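Side-chain contacts in pentalenene synthase (Streptomyces chartreusis NRRL 3882, PDB 6Q4S), which probably converts (2E,6E)-farnesyl diphosphate to the bicyclic sesquiterpenol 7-epi-alpha-eudesmol with magnesium ions as cofactor, releasing diphosphate: residues A91-E96 against P113-P118; M66-N71 against K128-G133; D268-L273 against M296-I301; P199-G204 against L284-A289. One frame throughout, in Å; residues are numbered along the deposited sequence.

Contact 1 of 4, residues A91-E96 against P113-P118; sequences ADRIAE and PRVACP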
loop_
_atom_site.group_PDB
_atom_site.type_symbol
_atom_site.label_atom_id
_atom_site.label_comp_id
_atom_site.label_asym_id
_atom_site.label_seq_id
_atom_site.Cartn_x
_atom_site.Cartn_y
_atom_site.Cartn_z
ATOM N N ALA A 91 -18.935 14.448 2.004
ATOM C CA ALA A 91 -17.503 14.278 2.200
ATOM C C ALA A 91 -17.145 13.013 3.039
ATOM O O ALA A 91 -16.229 12.281 2.655
ATOM C CB ALA A 91 -16.878 15.540 2.761
ATOM N N ASP A 92 -17.944 12.684 4.056
ATOM C CA ASP A 92 -17.819 11.429 4.819
ATOM C C ASP A 92 -18.163 10.169 4.009
ATOM O O ASP A 92 -17.495 9.149 4.141
ATOM C CB ASP A 92 -18.695 11.396 6.080
ATOM C CG ASP A 92 -18.258 12.373 7.168
ATOM O OD1 ASP A 92 -17.145 12.973 7.125
ATOM O OD2 ASP A 92 -19.067 12.521 8.114
ATOM N N ARG A 93 -19.210 10.217 3.204
ATOM C CA ARG A 93 -19.509 9.089 2.337
ATOM C C ARG A 93 -18.390 8.882 1.294
ATOM O O ARG A 93 -18.004 7.764 1.074
ATOM C CB ARG A 93 -20.877 9.239 1.671
ATOM C CG ARG A 93 -21.294 8.034 0.836
ATOM C CD ARG A 93 -21.260 6.708 1.591
ATOM N NE ARG A 93 -21.752 5.628 0.752
ATOM C CZ ARG A 93 -21.916 4.375 1.149
ATOM N NH1 ARG A 93 -21.581 4.016 2.379
ATOM N NH2 ARG A 93 -22.392 3.459 0.301
ATOM N N ILE A 94 -17.863 9.937 0.713
ATOM C CA ILE A 94 -16.733 9.849 -0.216
ATOM C C ILE A 94 -15.496 9.167 0.446
ATOM O O ILE A 94 -14.939 8.231 -0.117
ATOM C CB ILE A 94 -16.443 11.208 -0.833
ATOM C CG1 ILE A 94 -17.546 11.529 -1.886
ATOM C CG2 ILE A 94 -15.052 11.306 -1.492
ATOM C CD1 ILE A 94 -17.475 12.964 -2.353
ATOM N N ALA A 95 -15.148 9.571 1.670
ATOM C CA ALA A 95 -14.020 8.991 2.361
ATOM C C ALA A 95 -14.220 7.565 2.583
ATOM O O ALA A 95 -13.265 6.794 2.487
ATOM C CB ALA A 95 -13.774 9.669 3.723
ATOM N N GLU A 96 -15.443 7.196 2.969
ATOM C CA GLU A 96 -15.813 5.827 3.177
ATOM C C GLU A 96 -15.638 4.933 1.920
ATOM O O GLU A 96 -15.094 3.810 1.995
ATOM C CB GLU A 96 -17.233 5.728 3.766
ATOM C CG GLU A 96 -17.730 4.331 4.007
ATOM C CD GLU A 96 -19.123 4.193 4.695
ATOM O OE1 GLU A 96 -19.997 5.129 4.641
ATOM O OE2 GLU A 96 -19.326 3.081 5.270
ATOM N N PRO A 113 -16.185 -6.496 -1.776
ATOM C CA PRO A 113 -15.996 -5.321 -0.956
ATOM C C PRO A 113 -16.947 -5.273 0.218
ATOM O O PRO A 113 -18.081 -5.686 0.107
ATOM C CB PRO A 113 -16.326 -4.191 -1.897
ATOM C CG PRO A 113 -17.310 -4.778 -2.843
ATOM C CD PRO A 113 -16.798 -6.161 -3.076
ATOM N N ARG A 114 -16.521 -4.649 1.307
ATOM C CA ARG A 114 -17.339 -4.547 2.502
ATOM C C ARG A 114 -18.432 -3.494 2.344
ATOM O O ARG A 114 -19.542 -3.710 2.719
ATOM C CB ARG A 114 -16.406 -4.212 3.701
ATOM C CG ARG A 114 -16.991 -4.458 5.079
ATOM C CD ARG A 114 -15.964 -4.273 6.237
ATOM N NE ARG A 114 -16.533 -4.701 7.539
ATOM C CZ ARG A 114 -17.500 -4.074 8.213
ATOM N NH1 ARG A 114 -17.981 -2.906 7.813
ATOM N NH2 ARG A 114 -17.979 -4.605 9.357
ATOM N N VAL A 115 -18.060 -2.322 1.873
ATOM C CA VAL A 115 -18.957 -1.269 1.366
ATOM C C VAL A 115 -19.298 -1.642 -0.122
ATOM O O VAL A 115 -18.433 -1.549 -0.980
ATOM C CB VAL A 115 -18.206 0.070 1.436
ATOM C CG1 VAL A 115 -18.996 1.252 0.881
ATOM C CG2 VAL A 115 -17.834 0.377 2.880
ATOM N N ALA A 116 -20.510 -2.132 -0.369
ATOM C CA ALA A 116 -20.985 -2.544 -1.719
ATOM C C ALA A 116 -21.796 -1.426 -2.360
ATOM O O ALA A 116 -22.864 -1.051 -1.880
ATOM C CB ALA A 116 -21.853 -3.796 -1.622
ATOM N N CYS A 117 -21.247 -0.819 -3.390
ATOM C CA CYS A 117 -21.996 0.135 -4.175
ATOM C C CYS A 117 -21.483 -0.068 -5.584
ATOM O O CYS A 117 -20.539 -0.827 -5.769
ATOM C CB CYS A 117 -21.852 1.544 -3.604
ATOM S SG CYS A 117 -20.233 2.317 -3.712
ATOM N N PRO A 118 -22.113 0.554 -6.590
ATOM C CA PRO A 118 -21.668 0.246 -7.946
ATOM C C PRO A 118 -20.155 0.439 -8.159
ATOM O O PRO A 118 -19.495 -0.437 -8.734
ATOM C CB PRO A 118 -22.486 1.244 -8.803
ATOM C CG PRO A 118 -23.739 1.435 -8.021
ATOM C CD PRO A 118 -23.323 1.398 -6.577
#
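Val115 carries the apolar side of this contact, sending one methyl to each of two charged side chains on helix 90-103. Its CG1 lies 4.1 Å from Arg93 NH1 and equally far from Arg93 NH2, so that it meets the end of the guanidinium obliquely, the two side chains arriving from opposite directions. CG2 takes the other partner, standing 3.9 Å from Glu96 OE2 and also near Glu96 CG. Further along the loop, Cys117 brings its CB to 4.4 Å from Arg93 NH2, a looser touch, and no hydrogen bond joins the two segments.

The ionic part lies within the helix. Arg93 NH1 and Glu96 OE1 form a salt bridge of 3.0 Å, with the carboxylate oxygen at the edge of the guanidinium and in its plane; the hydrogen bond within it is weak, its N-H...O angle 149°. Both side chains leave the helix with CG anti to the backbone N, but Arg93 bends at chi2 (54°) while Glu96 stays extended, which brings together the ends of two side chains that start about one turn apart.

Side chains grip the loop's backbone: Glu100 OE2 accepts from Val115 N, and Thr120 OG1 is hydrogen-bonded to both Val115 O and Cys117 N. Asp92 and Arg114 make salt bridges to Arg114 and Asp92 of the second subunit. Cys117 is the N-cap residue of helix 118-131. The contact lies at the surface of the all-helical terpene synthase fold, joining helix 90-103 to the loop that leads into helix 118-131, with Arg93 about 8 Å, side chain to side chain, from Asp84 of the DDXXD motif.

Contact 2 of 4, residues M66-N71 against K128-G133; sequences MVVLMN and KYLSHG
Val68 has CG1 anti to its backbone nitrogen (chi1 169°) and CG2 anti to the carbonyl carbon, a setting that spreads both methyls before Tyr129. Leu130 also has its CG opposite the backbone N, though chi1 is shifted to -150°, and its CD1 thereby reaches the facing helix even though its CB does not point there directly.

The nearest approach is between Val68 CG1 and Tyr129 CB, at 3.8 Å; Val68 CG2 lies 4.0 Å from the same Tyr129 CB. Both valine methyls thus rest on the tyrosine's first side-chain carbon, and the two side chains cross at about a right angle. Val68 CG2 approaches the ring itself obliquely. These are helices 63-79 and 118-131 of the all-helical terpene synthase fold, packed here through apolar groups alone, with CA atoms of Val68 and Tyr129 7.1 Å apart.

On the buried side Leu130 CD1 is shared by two partners, 3.9 Å from Leu69 CD2 and 4.2 Å from Val68 CG1. Leu69 and Leu130 meet at roughly a right angle, methyl against methyl. Phe142 of helix 136-161 also packs on Leu130, and Tyr58 and Ala61 touch Leu69, whereas Tyr129 belongs to the exposed margin. The backbone carbonyl of Tyr129, near the end of its helix, accepts a hydrogen bond from Arg192 NH2.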
loop_
_atom_site.group_PDB
_atom_site.type_symbol
_atom_site.label_atom_id
_atom_site.label_comp_id
_atom_site.label_asym_id
_atom_site.label_seq_id
_atom_site.Cartn_x
_atom_site.Cartn_y
_atom_site.Cartn_z
ATOM N N MET A 66 -7.298 -3.288 -23.322
ATOM C CA MET A 66 -7.720 -1.911 -23.570
ATOM C C MET A 66 -9.095 -1.687 -22.991
ATOM O O MET A 66 -9.371 -0.635 -22.367
ATOM C CB MET A 66 -7.682 -1.550 -25.064
ATOM C CG MET A 66 -8.050 -0.109 -25.364
ATOM S SD MET A 66 -7.123 1.196 -24.475
ATOM C CE MET A 66 -5.552 0.838 -25.100
ATOM N N VAL A 67 -9.964 -2.693 -23.102
ATOM C CA VAL A 67 -11.272 -2.598 -22.465
ATOM C C VAL A 67 -11.184 -2.412 -20.885
ATOM O O VAL A 67 -11.838 -1.556 -20.356
ATOM C CB VAL A 67 -12.185 -3.817 -22.747
ATOM C CG1 VAL A 67 -13.546 -3.564 -22.080
ATOM C CG2 VAL A 67 -12.413 -3.971 -24.267
ATOM N N VAL A 68 -10.370 -3.231 -20.244
ATOM C CA VAL A 68 -10.154 -3.198 -18.792
ATOM C C VAL A 68 -9.598 -1.809 -18.426
ATOM O O VAL A 68 -10.067 -1.187 -17.478
ATOM C CB VAL A 68 -9.167 -4.305 -18.407
ATOM C CG1 VAL A 68 -8.674 -4.167 -16.943
ATOM C CG2 VAL A 68 -9.821 -5.656 -18.592
ATOM N N LEU A 69 -8.651 -1.307 -19.220
ATOM C CA LEU A 69 -8.084 0.032 -18.981
ATOM C C LEU A 69 -9.090 1.170 -19.090
ATOM O O LEU A 69 -9.114 2.052 -18.226
ATOM C CB LEU A 69 -6.811 0.264 -19.765
ATOM C CG LEU A 69 -5.632 -0.612 -19.373
ATOM C CD1 LEU A 69 -4.687 -0.758 -20.549
ATOM C CD2 LEU A 69 -4.871 -0.195 -18.093
ATOM N N MET A 70 -9.963 1.148 -20.089
ATOM C CA MET A 70 -11.006 2.117 -20.190
ATOM C C MET A 70 -11.974 1.997 -19.028
ATOM O O MET A 70 -12.461 3.005 -18.496
ATOM C CB MET A 70 -11.794 2.003 -21.478
ATOM C CG MET A 70 -10.908 2.209 -22.724
ATOM S SD MET A 70 -11.928 2.029 -24.210
ATOM C CE MET A 70 -10.684 2.641 -25.362
ATOM N N ASN A 71 -12.299 0.756 -18.653
ATOM C CA ASN A 71 -13.213 0.586 -17.570
ATOM C C ASN A 71 -12.601 1.280 -16.262
ATOM O O ASN A 71 -13.278 2.041 -15.553
ATOM C CB ASN A 71 -13.516 -0.914 -17.349
ATOM C CG ASN A 71 -14.282 -1.551 -18.507
ATOM O OD1 ASN A 71 -14.923 -0.875 -19.324
ATOM N ND2 ASN A 71 -14.330 -2.876 -18.475
ATOM N N LYS A 128 -9.036 -7.419 -10.222
ATOM C CA LYS A 128 -8.759 -8.792 -10.554
ATOM C C LYS A 128 -8.104 -8.926 -11.930
ATOM O O LYS A 128 -7.103 -9.640 -12.078
ATOM C CB LYS A 128 -10.062 -9.570 -10.477
ATOM C CG LYS A 128 -9.926 -11.057 -10.857
ATOM C CD LYS A 128 -11.243 -11.779 -10.600
ATOM C CE LYS A 128 -12.379 -11.157 -11.430
ATOM N NZ LYS A 128 -13.638 -11.948 -11.267
ATOM N N TYR A 129 -8.593 -8.182 -12.928
ATOM C CA TYR A 129 -7.901 -8.190 -14.251
ATOM C C TYR A 129 -6.612 -7.415 -14.313
ATOM O O TYR A 129 -5.645 -7.832 -14.951
ATOM C CB TYR A 129 -8.828 -7.649 -15.314
ATOM C CG TYR A 129 -10.029 -8.554 -15.551
ATOM C CD1 TYR A 129 -9.855 -9.873 -15.946
ATOM C CD2 TYR A 129 -11.334 -8.092 -15.359
ATOM C CE1 TYR A 129 -10.944 -10.707 -16.170
ATOM C CE2 TYR A 129 -12.425 -8.916 -15.596
ATOM C CZ TYR A 129 -12.216 -10.221 -15.985
ATOM O OH TYR A 129 -13.277 -11.045 -16.203
ATOM N N LEU A 130 -6.617 -6.219 -13.712
ATOM C CA LEU A 130 -5.431 -5.373 -13.750
ATOM C C LEU A 130 -4.278 -6.042 -13.034
ATOM O O LEU A 130 -3.116 -5.931 -13.465
ATOM C CB LEU A 130 -5.814 -4.042 -13.116
ATOM C CG LEU A 130 -5.169 -2.757 -13.508
ATOM C CD1 LEU A 130 -5.426 -2.451 -14.970
ATOM C CD2 LEU A 130 -5.763 -1.659 -12.630
ATOM N N SER A 131 -4.541 -6.742 -11.919
ATOM C CA SER A 131 -3.430 -7.441 -11.187
ATOM C C SER A 131 -2.994 -8.789 -11.801
ATOM O O SER A 131 -1.952 -9.365 -11.430
ATOM C CB SER A 131 -3.832 -7.696 -9.732
ATOM O OG SER A 131 -4.955 -8.539 -9.603
ATOM N N HIS A 132 -3.782 -9.267 -12.720
ATOM C CA HIS A 132 -3.563 -10.602 -13.308
ATOM C C HIS A 132 -2.179 -10.692 -13.982
ATOM O O HIS A 132 -1.807 -9.841 -14.767
ATOM C CB HIS A 132 -4.689 -10.982 -14.292
ATOM C CG HIS A 132 -4.507 -12.349 -14.862
ATOM N ND1 HIS A 132 -4.737 -13.498 -14.124
ATOM C CD2 HIS A 132 -4.019 -12.753 -16.055
ATOM C CE1 HIS A 132 -4.434 -14.548 -14.862
ATOM N NE2 HIS A 132 -3.985 -14.124 -16.031
ATOM N N GLY A 133 -1.389 -11.699 -13.598
ATOM C CA GLY A 133 -0.080 -11.910 -14.209
ATOM C C GLY A 133 1.015 -11.007 -13.681
ATOM O O GLY A 133 2.126 -11.084 -14.135
#

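Contact 3 of 4, residues D268-L273 against M296-I301; sequences DEYLEL and MGVEAI
Tyr270 reaches from helix 252-284 to helix 288-313 and brings its phenol end against Ile301 and Val298. Tight packing is concentrated at this end. Tyr270 OH lies 3.7 Å from Ile301 CG2 and about as close to Ile301 CB, while Val298 CG1 stands 3.8 Å from the same oxygen. Ile301 CG2 also reaches back along the ring, to 3.8 Å from Tyr270 CE1, so one methyl covers the ring carbon and the hydroxyl together. Its approach to the ring is oblique.

The torsions account for this reach. In Tyr270 the ring is turned opposite the backbone N (chi1 172°), which carries it straight out toward the other helix. Ile301 puts CG1 anti to its carbonyl carbon (chi1 -59°), and that leaves CG2 as the branch that meets the tyrosine.

The hydroxyl is buried against aliphatic carbons, yet it has a polar partner: it is hydrogen-bonded to Gln274 NE2, one turn further along its own helix. Phe11, Met211 and Ile305 also pack against Tyr270.

The backbones stay well apart even here: the CA atoms of Tyr270 and Ile301, the nearest pair, are 10.2 Å from one another. On the looser, more accessible flanks the side chains make no contact across and turn to other partners: Glu269 makes a salt bridge with Arg210, and Glu299, whose CB points away from the facing segment, makes others with Arg194 and Arg295. The two segments run in roughly opposite directions, as parts of the antiparallel pair that consecutive helices 252-284 and 288-313 form, joined by a short turn, in the all-alpha terpene synthase fold.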
loop_
_atom_site.group_PDB
_atom_site.type_symbol
_atom_site.label_atom_id
_atom_site.label_comp_id
_atom_site.label_asym_id
_atom_site.label_seq_id
_atom_site.Cartn_x
_atom_site.Cartn_y
_atom_site.Cartn_z
ATOM N N ASP A 268 11.661 20.371 -18.660
ATOM C CA ASP A 268 13.093 20.355 -18.950
ATOM C C ASP A 268 13.921 19.608 -17.953
ATOM O O ASP A 268 14.932 19.034 -18.352
ATOM C CB ASP A 268 13.714 21.764 -19.054
ATOM C CG ASP A 268 13.111 22.604 -20.164
ATOM O OD1 ASP A 268 12.573 22.066 -21.173
ATOM O OD2 ASP A 268 13.156 23.843 -19.980
ATOM N N GLU A 269 13.573 19.639 -16.670
ATOM C CA GLU A 269 14.305 18.834 -15.720
ATOM C C GLU A 269 14.021 17.298 -16.011
ATOM O O GLU A 269 14.930 16.476 -15.894
ATOM C CB GLU A 269 13.978 19.184 -14.270
ATOM C CG GLU A 269 14.872 18.413 -13.274
ATOM C CD GLU A 269 14.485 18.528 -11.789
ATOM O OE1 GLU A 269 13.660 19.385 -11.412
ATOM O OE2 GLU A 269 15.012 17.733 -10.959
ATOM N N TYR A 270 12.771 16.974 -16.316
ATOM C CA TYR A 270 12.359 15.621 -16.752
ATOM C C TYR A 270 13.223 15.149 -17.941
ATOM O O TYR A 270 13.862 14.055 -17.885
ATOM C CB TYR A 270 10.829 15.501 -17.102
ATOM C CG TYR A 270 10.537 14.128 -17.724
ATOM C CD1 TYR A 270 10.451 12.972 -16.916
ATOM C CD2 TYR A 270 10.475 13.977 -19.087
ATOM C CE1 TYR A 270 10.255 11.722 -17.475
ATOM C CE2 TYR A 270 10.305 12.730 -19.671
ATOM C CZ TYR A 270 10.204 11.595 -18.874
ATOM O OH TYR A 270 10.029 10.354 -19.474
ATOM N N LEU A 271 13.309 15.991 -18.978
ATOM C CA LEU A 271 14.153 15.682 -20.127
ATOM C C LEU A 271 15.641 15.492 -19.801
ATOM O O LEU A 271 16.277 14.601 -20.390
ATOM C CB LEU A 271 13.950 16.704 -21.224
ATOM C CG LEU A 271 12.541 16.737 -21.787
ATOM C CD1 LEU A 271 12.367 17.907 -22.759
ATOM C CD2 LEU A 271 12.152 15.407 -22.456
ATOM N N GLU A 272 16.189 16.268 -18.862
ATOM C CA GLU A 272 17.593 16.062 -18.391
ATOM C C GLU A 272 17.772 14.701 -17.705
ATOM O O GLU A 272 18.821 14.042 -17.837
ATOM C CB GLU A 272 18.061 17.134 -17.392
ATOM C CG GLU A 272 18.300 18.545 -17.950
ATOM C CD GLU A 272 18.283 19.698 -16.900
ATOM O OE1 GLU A 272 18.297 19.474 -15.653
ATOM O OE2 GLU A 272 18.250 20.881 -17.339
ATOM N N LEU A 273 16.790 14.294 -16.910
ATOM C CA LEU A 273 16.915 12.995 -16.209
ATOM C C LEU A 273 16.742 11.874 -17.239
ATOM O O LEU A 273 17.435 10.856 -17.194
ATOM C CB LEU A 273 15.938 12.904 -15.037
ATOM C CG LEU A 273 16.252 13.842 -13.899
ATOM C CD1 LEU A 273 15.104 13.918 -12.919
ATOM C CD2 LEU A 273 17.489 13.384 -13.193
ATOM N N MET A 296 11.394 0.637 -21.689
ATOM C CA MET A 296 9.933 0.571 -21.807
ATOM C C MET A 296 9.188 1.351 -20.666
ATOM O O MET A 296 8.098 1.907 -20.896
ATOM C CB MET A 296 9.443 -0.900 -21.847
ATOM C CG MET A 296 9.693 -1.607 -23.196
ATOM S SD MET A 296 8.979 -3.294 -23.341
ATOM C CE MET A 296 10.048 -4.130 -22.152
ATOM N N GLY A 297 9.767 1.285 -19.484
ATOM C CA GLY A 297 9.324 2.086 -18.312
ATOM C C GLY A 297 9.285 3.576 -18.590
ATOM O O GLY A 297 8.283 4.265 -18.321
ATOM N N VAL A 298 10.363 4.063 -19.187
ATOM C CA VAL A 298 10.454 5.470 -19.561
ATOM C C VAL A 298 9.422 5.784 -20.625
ATOM O O VAL A 298 8.744 6.811 -20.568
ATOM C CB VAL A 298 11.903 5.818 -20.011
ATOM C CG1 VAL A 298 11.986 7.252 -20.512
ATOM C CG2 VAL A 298 12.868 5.550 -18.890
ATOM N N GLU A 299 9.208 4.876 -21.570
ATOM C CA GLU A 299 8.179 5.120 -22.564
ATOM C C GLU A 299 6.765 5.224 -22.003
ATOM O O GLU A 299 5.967 5.996 -22.545
ATOM C CB GLU A 299 8.243 4.116 -23.732
ATOM C CG GLU A 299 9.545 4.185 -24.517
ATOM C CD GLU A 299 9.642 3.121 -25.635
ATOM O OE1 GLU A 299 8.623 2.501 -26.137
ATOM O OE2 GLU A 299 10.795 2.903 -26.008
ATOM N N ALA A 300 6.447 4.443 -20.960
ATOM C CA ALA A 300 5.166 4.540 -20.298
ATOM C C ALA A 300 4.975 5.998 -19.726
ATOM O O ALA A 300 3.904 6.530 -19.810
ATOM C CB ALA A 300 5.050 3.498 -19.146
ATOM N N ILE A 301 6.036 6.596 -19.222
ATOM C CA ILE A 301 5.970 7.972 -18.730
ATOM C C ILE A 301 5.680 8.902 -19.916
ATOM O O ILE A 301 4.746 9.685 -19.860
ATOM C CB ILE A 301 7.223 8.415 -17.976
ATOM C CG1 ILE A 301 7.490 7.512 -16.774
ATOM C CG2 ILE A 301 6.984 9.873 -17.511
ATOM C CD1 ILE A 301 8.815 7.754 -16.122
#

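Contact 4 of 4, residues P199-G204 against L284-A289; sequences PAQAMG and LRLDEA
Gln201 runs against two leucines, Leu284 and Leu286. Its CB points toward the facing segment, and CG sits between the backbone N and the carbonyl carbon (chi1 66°). There CG is 4.2 Å from both Leu284 CD2 and Leu286 CD2, touching both methyls. A bend at chi2 (-87°) then turns the chain along Leu286, with CD at 4.2 Å from Leu286 CD2 and the terminal NE2 closer still, at 3.8 Å. The glutamine and Leu286 run antiparallel alongside each other, whereas Gln201 and Leu284 meet at a slant.

Leu284 works mainly on the backbone of the short helix 200-203. Its CD1 is 3.7 Å from Ala202 CA, 4.0 Å from Ala202 CB and 3.8 Å from Gln201 O, so a single methyl rests on a carbonyl oxygen and on the next residue. Ala202 is further enclosed by Val294 and Met280, and Leu286 by Val294 and Cys281.

Arg285, between the leucines, has positive phi (64°) and completes a Schellman motif ending helix 252-284; Asp287 follows as N-cap of helix 288-313, its OD1 bonded to Glu290 N. At the subunit interface, Arg285 pairs with Asp287 of the second subunit and Asp287 with Arg285 of the second subunit, both as salt bridges, and Gln201 packs on Gln201 of that subunit. No hydrogen bond crosses between the two segments: the amide is met by methyl carbon there, consistent with van der Waals packing, with no polar pairing between these two segments, setting helix 200-203 against the turn.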
loop_
_atom_site.group_PDB
_atom_site.type_symbol
_atom_site.label_atom_id
_atom_site.label_comp_id
_atom_site.label_asym_id
_atom_site.label_seq_id
_atom_site.Cartn_x
_atom_site.Cartn_y
_atom_site.Cartn_z
ATOM N N PRO A 199 12.816 -3.198 -13.665
ATOM C CA PRO A 199 13.632 -3.790 -12.576
ATOM C C PRO A 199 13.552 -3.008 -11.305
ATOM O O PRO A 199 13.689 -1.759 -11.338
ATOM C CB PRO A 199 15.060 -3.806 -13.153
ATOM C CG PRO A 199 14.799 -4.000 -14.615
ATOM C CD PRO A 199 13.566 -3.167 -14.932
ATOM N N ALA A 200 13.318 -3.716 -10.180
ATOM C CA ALA A 200 12.931 -3.046 -8.925
ATOM C C ALA A 200 13.997 -2.069 -8.457
ATOM O O ALA A 200 13.667 -1.010 -7.928
ATOM C CB ALA A 200 12.591 -4.057 -7.833
ATOM N N GLN A 201 15.270 -2.415 -8.663
ATOM C CA GLN A 201 16.380 -1.518 -8.279
ATOM C C GLN A 201 16.435 -0.235 -9.140
ATOM O O GLN A 201 16.920 0.765 -8.654
ATOM C CB GLN A 201 17.745 -2.258 -8.267
ATOM C CG GLN A 201 18.232 -2.752 -9.621
ATOM C CD GLN A 201 17.719 -4.135 -10.014
ATOM O OE1 GLN A 201 16.517 -4.412 -10.023
ATOM N NE2 GLN A 201 18.626 -4.982 -10.390
ATOM N N ALA A 202 15.928 -0.269 -10.381
ATOM C CA ALA A 202 15.720 0.944 -11.164
ATOM C C ALA A 202 14.515 1.818 -10.697
ATOM O O ALA A 202 14.613 3.070 -10.603
ATOM C CB ALA A 202 15.626 0.628 -12.642
ATOM N N MET A 203 13.404 1.180 -10.343
ATOM C CA MET A 203 12.222 1.901 -9.826
ATOM C C MET A 203 12.513 2.710 -8.557
ATOM O O MET A 203 11.994 3.791 -8.413
ATOM C CB MET A 203 10.995 0.954 -9.538
ATOM C CG MET A 203 10.170 0.627 -10.771
ATOM S SD MET A 203 9.286 1.983 -11.619
ATOM C CE MET A 203 8.936 2.797 -10.190
ATOM N N GLY A 204 13.329 2.175 -7.679
ATOM C CA GLY A 204 13.793 2.856 -6.456
ATOM C C GLY A 204 15.072 3.701 -6.592
ATOM O O GLY A 204 15.543 4.251 -5.624
ATOM N N LEU A 284 23.777 0.797 -11.797
ATOM C CA LEU A 284 23.071 -0.412 -11.333
ATOM C C LEU A 284 23.612 -1.728 -11.899
ATOM O O LEU A 284 23.239 -2.768 -11.395
ATOM C CB LEU A 284 21.561 -0.312 -11.687
ATOM C CG LEU A 284 20.822 0.787 -10.909
ATOM C CD1 LEU A 284 19.430 1.005 -11.453
ATOM C CD2 LEU A 284 20.850 0.490 -9.414
ATOM N N ARG A 285 24.451 -1.684 -12.941
ATOM C CA ARG A 285 25.017 -2.889 -13.611
ATOM C C ARG A 285 23.946 -3.745 -14.285
ATOM O O ARG A 285 23.971 -4.975 -14.235
ATOM C CB ARG A 285 25.841 -3.767 -12.662
ATOM C CG ARG A 285 26.836 -3.029 -11.807
ATOM C CD ARG A 285 27.578 -4.033 -10.939
ATOM N NE ARG A 285 27.509 -3.717 -9.505
ATOM C CZ ARG A 285 26.484 -3.995 -8.682
ATOM N NH1 ARG A 285 25.366 -4.579 -9.111
ATOM N NH2 ARG A 285 26.574 -3.664 -7.401
ATOM N N LEU A 286 22.992 -3.109 -14.923
ATOM C CA LEU A 286 21.933 -3.882 -15.536
ATOM C C LEU A 286 22.437 -4.547 -16.818
ATOM O O LEU A 286 23.194 -3.949 -17.557
ATOM C CB LEU A 286 20.690 -3.015 -15.825
ATOM C CG LEU A 286 20.119 -2.186 -14.679
ATOM C CD1 LEU A 286 18.866 -1.516 -15.198
ATOM C CD2 LEU A 286 19.840 -3.028 -13.439
ATOM N N ASP A 287 22.013 -5.778 -17.055
ATOM C CA ASP A 287 22.192 -6.416 -18.352
ATOM C C ASP A 287 21.273 -5.805 -19.397
ATOM O O ASP A 287 20.470 -4.931 -19.073
ATOM C CB ASP A 287 22.042 -7.952 -18.249
ATOM C CG ASP A 287 20.616 -8.423 -18.012
ATOM O OD1 ASP A 287 19.614 -7.912 -18.588
ATOM O OD2 ASP A 287 20.510 -9.393 -17.240
ATOM N N GLU A 288 21.347 -6.310 -20.629
ATOM C CA GLU A 288 20.675 -5.683 -21.768
ATOM C C GLU A 288 19.130 -5.846 -21.750
ATOM O O GLU A 288 18.408 -4.935 -22.158
ATOM C CB GLU A 288 21.344 -6.131 -23.097
ATOM C CG GLU A 288 20.460 -6.757 -24.180
ATOM C CD GLU A 288 21.272 -7.574 -25.200
ATOM O OE1 GLU A 288 20.720 -8.551 -25.764
ATOM O OE2 GLU A 288 22.477 -7.268 -25.429
ATOM N N ALA A 289 18.625 -7.000 -21.314
ATOM C CA ALA A 289 17.181 -7.209 -21.240
ATOM C C ALA A 289 16.547 -6.357 -20.078
ATOM O O ALA A 289 15.471 -5.848 -20.220
ATOM C CB ALA A 289 16.875 -8.684 -21.069
#

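Contact 1 is nested along the chain inside the loop closed by contact 2, and the loop of contact 1 leads into helix 118-131, whose later part serves contact 2; their centres are 22 Å apart. Contacts 3 and 4 both use helix 288-313; their segments alternate in sequence, and their nearest atoms are about 6 Å apart. Contact 1 lies across the chain's centre from contact 3, the centres being 36 Å apart. Contacts 1 and 4, 39 Å apart between centres, both touch the second subunit. Only contact 1 comes near the probable magnesium site, where Arg93 is about 11 Å from Asp80 between side chains; contacts 2, 3 and 4 lie away from it.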